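Local structure of tyrocidine synthetase 3 (Brevibacillus brevis, 2JGP) at residues Val332-Tyr344 with Thr491-Ala503. The protein is part of a nonribosomal peptide synthetase, pairing a peptidyl carrier domain with a condensation domain that forms peptide bonds during tyrocidine biosynthesis. Numbering follows the deposited sequence.
Sequences VLLAAYNVLLAKY and TMERFSRHFLTIA
F495 and F499, one turn apart on the last helix of the condensation domain, fit as knobs into holes on helix 329-345, and L340 answers as a knob from that helix, among F495, H498, F499 and I502. The helix segments cross at 121°, their axes approaching to 9.5 Å, in a fold of the CoA-dependent acyltransferase clan. With CG anti to the backbone N (chi1 -177°), F495 reaches into the hole formed by Y337, L340, L341 and Y344. The CD1 methyl of L340 lies over one face of this ring in a CH-pi contact, though it is modelled too close for its exact position to be relied on, while L341 CD2 lies in the ring plane at the edge, 3.9 Å from F495 CZ. The same ring turns its edge to Y344 in a T-shaped stack, with centroids 5.0 Å apart and planes at 77°; F495 CD1 stands over the centre of the tyrosine ring.

F499 occupies the neighbouring hole, among L333, A336, Y337 and L340. Its ring end slips in beside the backbone, where L333 O and Y337 N, themselves joined by a helical hydrogen bond, both lie in the plane of the phenyl ring; F499 CE1 also comes within 3.7 Å of A336 CB. F467, in strand 465-471, meets the rings of both F499 and Y337, tying the helix pair to the four-stranded sheet beside it. On I502, the CD1 methyl rests against the backbone of L340, 3.5 Å from L340 CA, whereas CG2 packs on both methyls of V339. Polar linkage between the helices comes through one water, placed at the edge of the Y344 ring in its plane: it lies 2.7 Å from Y344 OH and donates a hydrogen bond to T491 O at 2.6 Å.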
loop_
_atom_site.group_PDB
_atom_site.type_symbol
_atom_site.label_atom_id
_atom_site.label_comp_id
_atom_site.label_asym_id
_atom_site.label_seq_id
_atom_site.Cartn_x
_atom_site.Cartn_y
_atom_site.Cartn_z
ATOM N N VAL A 332 8.393 13.169 5.964
ATOM C CA VAL A 332 9.258 13.575 7.071
ATOM C C VAL A 332 9.701 12.337 7.853
ATOM O O VAL A 332 10.889 12.137 8.109
ATOM C CB VAL A 332 8.526 14.558 8.012
ATOM C CG1 VAL A 332 9.327 14.783 9.304
ATOM C CG2 VAL A 332 8.249 15.890 7.293
ATOM N N LEU A 333 8.733 11.495 8.198
ATOM C CA LEU A 333 9.004 10.254 8.932
ATOM C C LEU A 333 9.872 9.273 8.132
ATOM O O LEU A 333 10.780 8.643 8.687
ATOM C CB LEU A 333 7.697 9.585 9.334
ATOM C CG LEU A 333 6.776 10.378 10.252
ATOM C CD1 LEU A 333 5.464 9.636 10.432
ATOM C CD2 LEU A 333 7.439 10.651 11.590
ATOM N N LEU A 334 9.595 9.134 6.837
ATOM C CA LEU A 334 10.426 8.289 5.982
ATOM C C LEU A 334 11.852 8.818 5.944
ATOM O O LEU A 334 12.815 8.047 5.991
ATOM C CB LEU A 334 9.860 8.211 4.558
ATOM C CG LEU A 334 10.681 7.411 3.537
ATOM C CD1 LEU A 334 10.908 5.962 4.009
ATOM C CD2 LEU A 334 9.993 7.453 2.177
ATOM N N ALA A 335 11.982 10.139 5.844
ATOM C CA ALA A 335 13.281 10.788 5.869
ATOM C C ALA A 335 14.002 10.492 7.186
ATOM O O ALA A 335 15.165 10.101 7.182
ATOM C CB ALA A 335 13.121 12.298 5.665
ATOM N N ALA A 336 13.303 10.669 8.307
ATOM C CA ALA A 336 13.867 10.389 9.632
ATOM C C ALA A 336 14.236 8.912 9.775
ATOM O O ALA A 336 15.234 8.563 10.406
ATOM C CB ALA A 336 12.880 10.791 10.733
ATOM N N TYR A 337 13.427 8.046 9.179
ATOM C CA TYR A 337 13.695 6.619 9.227
ATOM C C TYR A 337 14.979 6.296 8.459
ATOM O O TYR A 337 15.814 5.531 8.943
ATOM C CB TYR A 337 12.495 5.832 8.697
ATOM C CG TYR A 337 12.655 4.337 8.802
ATOM C CD1 TYR A 337 12.880 3.727 10.032
ATOM C CD2 TYR A 337 12.568 3.529 7.673
ATOM C CE1 TYR A 337 13.029 2.347 10.132
ATOM C CE2 TYR A 337 12.718 2.148 7.767
ATOM C CZ TYR A 337 12.941 1.567 8.999
ATOM O OH TYR A 337 13.095 0.201 9.100
ATOM N N ASN A 338 15.158 6.901 7.287
ATOM C CA ASN A 338 16.405 6.734 6.530
ATOM C C ASN A 338 17.671 7.156 7.290
ATOM O O ASN A 338 18.707 6.487 7.195
ATOM C CB ASN A 338 16.350 7.472 5.194
ATOM C CG ASN A 338 15.705 6.650 4.107
ATOM O OD1 ASN A 338 16.395 6.043 3.285
ATOM N ND2 ASN A 338 14.382 6.622 4.093
ATOM N N VAL A 339 17.604 8.259 8.032
ATOM C CA VAL A 339 18.766 8.679 8.837
ATOM C C VAL A 339 19.007 7.724 10.021
ATOM O O VAL A 339 20.155 7.445 10.367
ATOM C CB VAL A 339 18.735 10.185 9.274
ATOM C CG1 VAL A 339 17.350 10.798 9.178
ATOM C CG2 VAL A 339 19.346 10.386 10.670
ATOM N N LEU A 340 17.928 7.198 10.600
ATOM C CA LEU A 340 18.016 6.177 11.649
ATOM C C LEU A 340 18.793 4.960 11.144
ATOM O O LEU A 340 19.758 4.521 11.775
ATOM C CB LEU A 340 16.614 5.744 12.087
ATOM C CG LEU A 340 16.361 5.148 13.485
ATOM C CD1 LEU A 340 15.382 3.994 13.394
ATOM C CD2 LEU A 340 17.609 4.728 14.228
ATOM N N LEU A 341 18.367 4.431 9.999
ATOM C CA LEU A 341 19.018 3.268 9.395
ATOM C C LEU A 341 20.460 3.579 8.997
ATOM O O LEU A 341 21.346 2.746 9.177
ATOM C CB LEU A 341 18.234 2.783 8.167
ATOM C CG LEU A 341 16.815 2.243 8.392
ATOM C CD1 LEU A 341 16.169 1.912 7.060
ATOM C CD2 LEU A 341 16.823 1.029 9.312
ATOM N N ALA A 342 20.682 4.773 8.449
ATOM C CA ALA A 342 22.020 5.211 8.045
ATOM C C ALA A 342 23.002 5.198 9.218
ATOM O O ALA A 342 24.159 4.799 9.066
ATOM C CB ALA A 342 21.957 6.604 7.427
ATOM N N LYS A 343 22.534 5.629 10.384
ATOM C CA LYS A 343 23.379 5.681 11.576
ATOM C C LYS A 343 23.635 4.289 12.160
ATOM O O LYS A 343 24.762 3.973 12.544
ATOM C CB LYS A 343 22.775 6.621 12.623
ATOM C CG LYS A 343 22.940 8.091 12.254
ATOM C CD LYS A 343 22.418 9.027 13.330
ATOM C CE LYS A 343 22.529 10.475 12.885
ATOM N NZ LYS A 343 23.947 10.882 12.684
ATOM N N TYR A 344 22.599 3.455 12.212
ATOM C CA TYR A 344 22.755 2.070 12.667
ATOM C C TYR A 344 23.639 1.260 11.725
ATOM O O TYR A 344 24.529 0.535 12.171
ATOM C CB TYR A 344 21.388 1.387 12.837
ATOM C CG TYR A 344 20.866 1.492 14.243
ATOM C CD1 TYR A 344 20.339 2.680 14.718
ATOM C CD2 TYR A 344 20.949 0.412 15.118
ATOM C CE1 TYR A 344 19.879 2.794 16.018
ATOM C CE2 TYR A 344 20.500 0.511 16.423
ATOM C CZ TYR A 344 19.966 1.706 16.870
ATOM O OH TYR A 344 19.515 1.805 18.168
ATOM N N THR A 491 17.297 -4.194 22.091
ATOM C CA THR A 491 17.861 -3.500 20.927
ATOM C C THR A 491 16.812 -2.729 20.131
ATOM O O THR A 491 17.075 -1.625 19.650
ATOM C CB THR A 491 18.581 -4.492 19.982
ATOM O OG1 THR A 491 19.760 -4.985 20.626
ATOM C CG2 THR A 491 18.967 -3.821 18.650
ATOM N N MET A 492 15.624 -3.312 19.999
ATOM C CA MET A 492 14.559 -2.710 19.202
ATOM C C MET A 492 13.843 -1.587 19.950
ATOM O O MET A 492 13.440 -0.597 19.341
ATOM C CB MET A 492 13.574 -3.785 18.740
ATOM C CG MET A 492 14.166 -4.717 17.695
ATOM S SD MET A 492 14.334 -3.917 16.086
ATOM C CE MET A 492 16.049 -3.406 16.104
ATOM N N GLU A 493 13.684 -1.735 21.262
ATOM C CA GLU A 493 13.181 -0.626 22.082
ATOM C C GLU A 493 14.140 0.568 22.033
ATOM O O GLU A 493 13.699 1.710 21.975
ATOM C CB GLU A 493 12.915 -1.075 23.522
ATOM C CG GLU A 493 11.679 -1.974 23.649
ATOM C CD GLU A 493 11.455 -2.515 25.051
ATOM O OE1 GLU A 493 12.335 -2.346 25.924
ATOM O OE2 GLU A 493 10.389 -3.126 25.279
ATOM N N ARG A 494 15.444 0.302 22.025
ATOM C CA ARG A 494 16.451 1.360 21.906
ATOM C C ARG A 494 16.447 1.991 20.509
ATOM O O ARG A 494 16.596 3.207 20.374
ATOM C CB ARG A 494 17.846 0.815 22.234
ATOM C CG ARG A 494 18.947 1.869 22.225
ATOM C CD ARG A 494 20.309 1.288 22.601
ATOM N NE ARG A 494 20.322 0.772 23.973
ATOM C CZ ARG A 494 20.309 -0.514 24.323
ATOM N NH1 ARG A 494 20.294 -1.485 23.414
ATOM N NH2 ARG A 494 20.319 -0.834 25.612
ATOM N N PHE A 495 16.299 1.143 19.490
ATOM C CA PHE A 495 16.148 1.552 18.089
ATOM C C PHE A 495 15.005 2.551 17.939
ATOM O O PHE A 495 15.145 3.571 17.265
ATOM C CB PHE A 495 15.881 0.291 17.248
ATOM C CG PHE A 495 15.762 0.524 15.760
ATOM C CD1 PHE A 495 16.891 0.736 14.979
ATOM C CD2 PHE A 495 14.522 0.453 15.131
ATOM C CE1 PHE A 495 16.782 0.910 13.601
ATOM C CE2 PHE A 495 14.401 0.624 13.757
ATOM C CZ PHE A 495 15.537 0.847 12.989
ATOM N N SER A 496 13.881 2.252 18.587
ATOM C CA SER A 496 12.696 3.113 18.548
ATOM C C SER A 496 12.921 4.456 19.250
ATOM O O SER A 496 12.538 5.499 18.722
ATOM C CB SER A 496 11.502 2.394 19.178
ATOM O OG SER A 496 11.259 1.155 18.531
ATOM N N ARG A 497 13.532 4.425 20.436
ATOM C CA ARG A 497 13.885 5.647 21.164
ATOM C C ARG A 497 14.820 6.521 20.334
ATOM O O ARG A 497 14.703 7.743 20.350
ATOM C CB ARG A 497 14.557 5.325 22.508
ATOM C CG ARG A 497 13.661 4.618 23.523
ATOM C CD ARG A 497 14.239 4.677 24.939
ATOM N NE ARG A 497 15.509 3.953 25.071
ATOM C CZ ARG A 497 15.627 2.638 25.264
ATOM N NH1 ARG A 497 14.554 1.855 25.355
ATOM N NH2 ARG A 497 16.838 2.097 25.366
ATOM N N HIS A 498 15.752 5.888 19.620
ATOM C CA HIS A 498 16.671 6.613 18.748
ATOM C C HIS A 498 15.943 7.291 17.587
ATOM O O HIS A 498 16.323 8.388 17.177
ATOM C CB HIS A 498 17.786 5.699 18.231
ATOM C CG HIS A 498 18.825 5.373 19.262
ATOM N ND1 HIS A 498 18.953 6.077 20.440
ATOM C CD2 HIS A 498 19.800 4.436 19.278
ATOM C CE1 HIS A 498 19.951 5.573 21.146
ATOM N NE2 HIS A 498 20.483 4.577 20.462
ATOM N N PHE A 499 14.889 6.664 17.073
ATOM C CA PHE A 499 14.053 7.318 16.065
ATOM C C PHE A 499 13.443 8.607 16.631
ATOM O O PHE A 499 13.427 9.646 15.960
ATOM C CB PHE A 499 12.937 6.395 15.559
ATOM C CG PHE A 499 12.026 7.058 14.558
ATOM C CD1 PHE A 499 12.378 7.122 13.218
ATOM C CD2 PHE A 499 10.836 7.647 14.963
ATOM C CE1 PHE A 499 11.551 7.751 12.296
ATOM C CE2 PHE A 499 10.003 8.285 14.045
ATOM C CZ PHE A 499 10.364 8.333 12.711
ATOM N N LEU A 500 12.942 8.528 17.861
ATOM C CA LEU A 500 12.314 9.679 18.504
ATOM C C LEU A 500 13.321 10.777 18.820
ATOM O O LEU A 500 12.977 11.952 18.772
ATOM C CB LEU A 500 11.581 9.265 19.782
ATOM C CG LEU A 500 10.422 8.285 19.603
ATOM C CD1 LEU A 500 9.835 7.923 20.963
ATOM C CD2 LEU A 500 9.361 8.861 18.676
ATOM N N THR A 501 14.554 10.399 19.159
ATOM C CA THR A 501 15.606 11.388 19.374
ATOM C C THR A 501 15.945 12.094 18.052
ATOM O O THR A 501 16.069 13.315 18.013
ATOM C CB THR A 501 16.875 10.777 20.028
ATOM O OG1 THR A 501 17.419 9.755 19.189
ATOM C CG2 THR A 501 16.544 10.170 21.382
ATOM N N ILE A 502 16.063 11.329 16.967
ATOM C CA ILE A 502 16.317 11.920 15.656
ATOM C C ILE A 502 15.173 12.870 15.288
ATOM O O ILE A 502 15.406 13.997 14.842
ATOM C CB ILE A 502 16.506 10.838 14.562
ATOM C CG1 ILE A 502 17.839 10.111 14.761
ATOM C CG2 ILE A 502 16.460 11.467 13.166
ATOM C CD1 ILE A 502 17.937 8.791 14.013
ATOM N N ALA A 503 13.942 12.413 15.503
ATOM C CA ALA A 503 12.749 13.198 15.201
ATOM C C ALA A 503 12.727 14.520 15.968
ATOM O O ALA A 503 12.433 15.568 15.398
ATOM C CB ALA A 503 11.488 12.384 15.505
HETATM O O HOH W 1 19.447 -0.514 19.526
#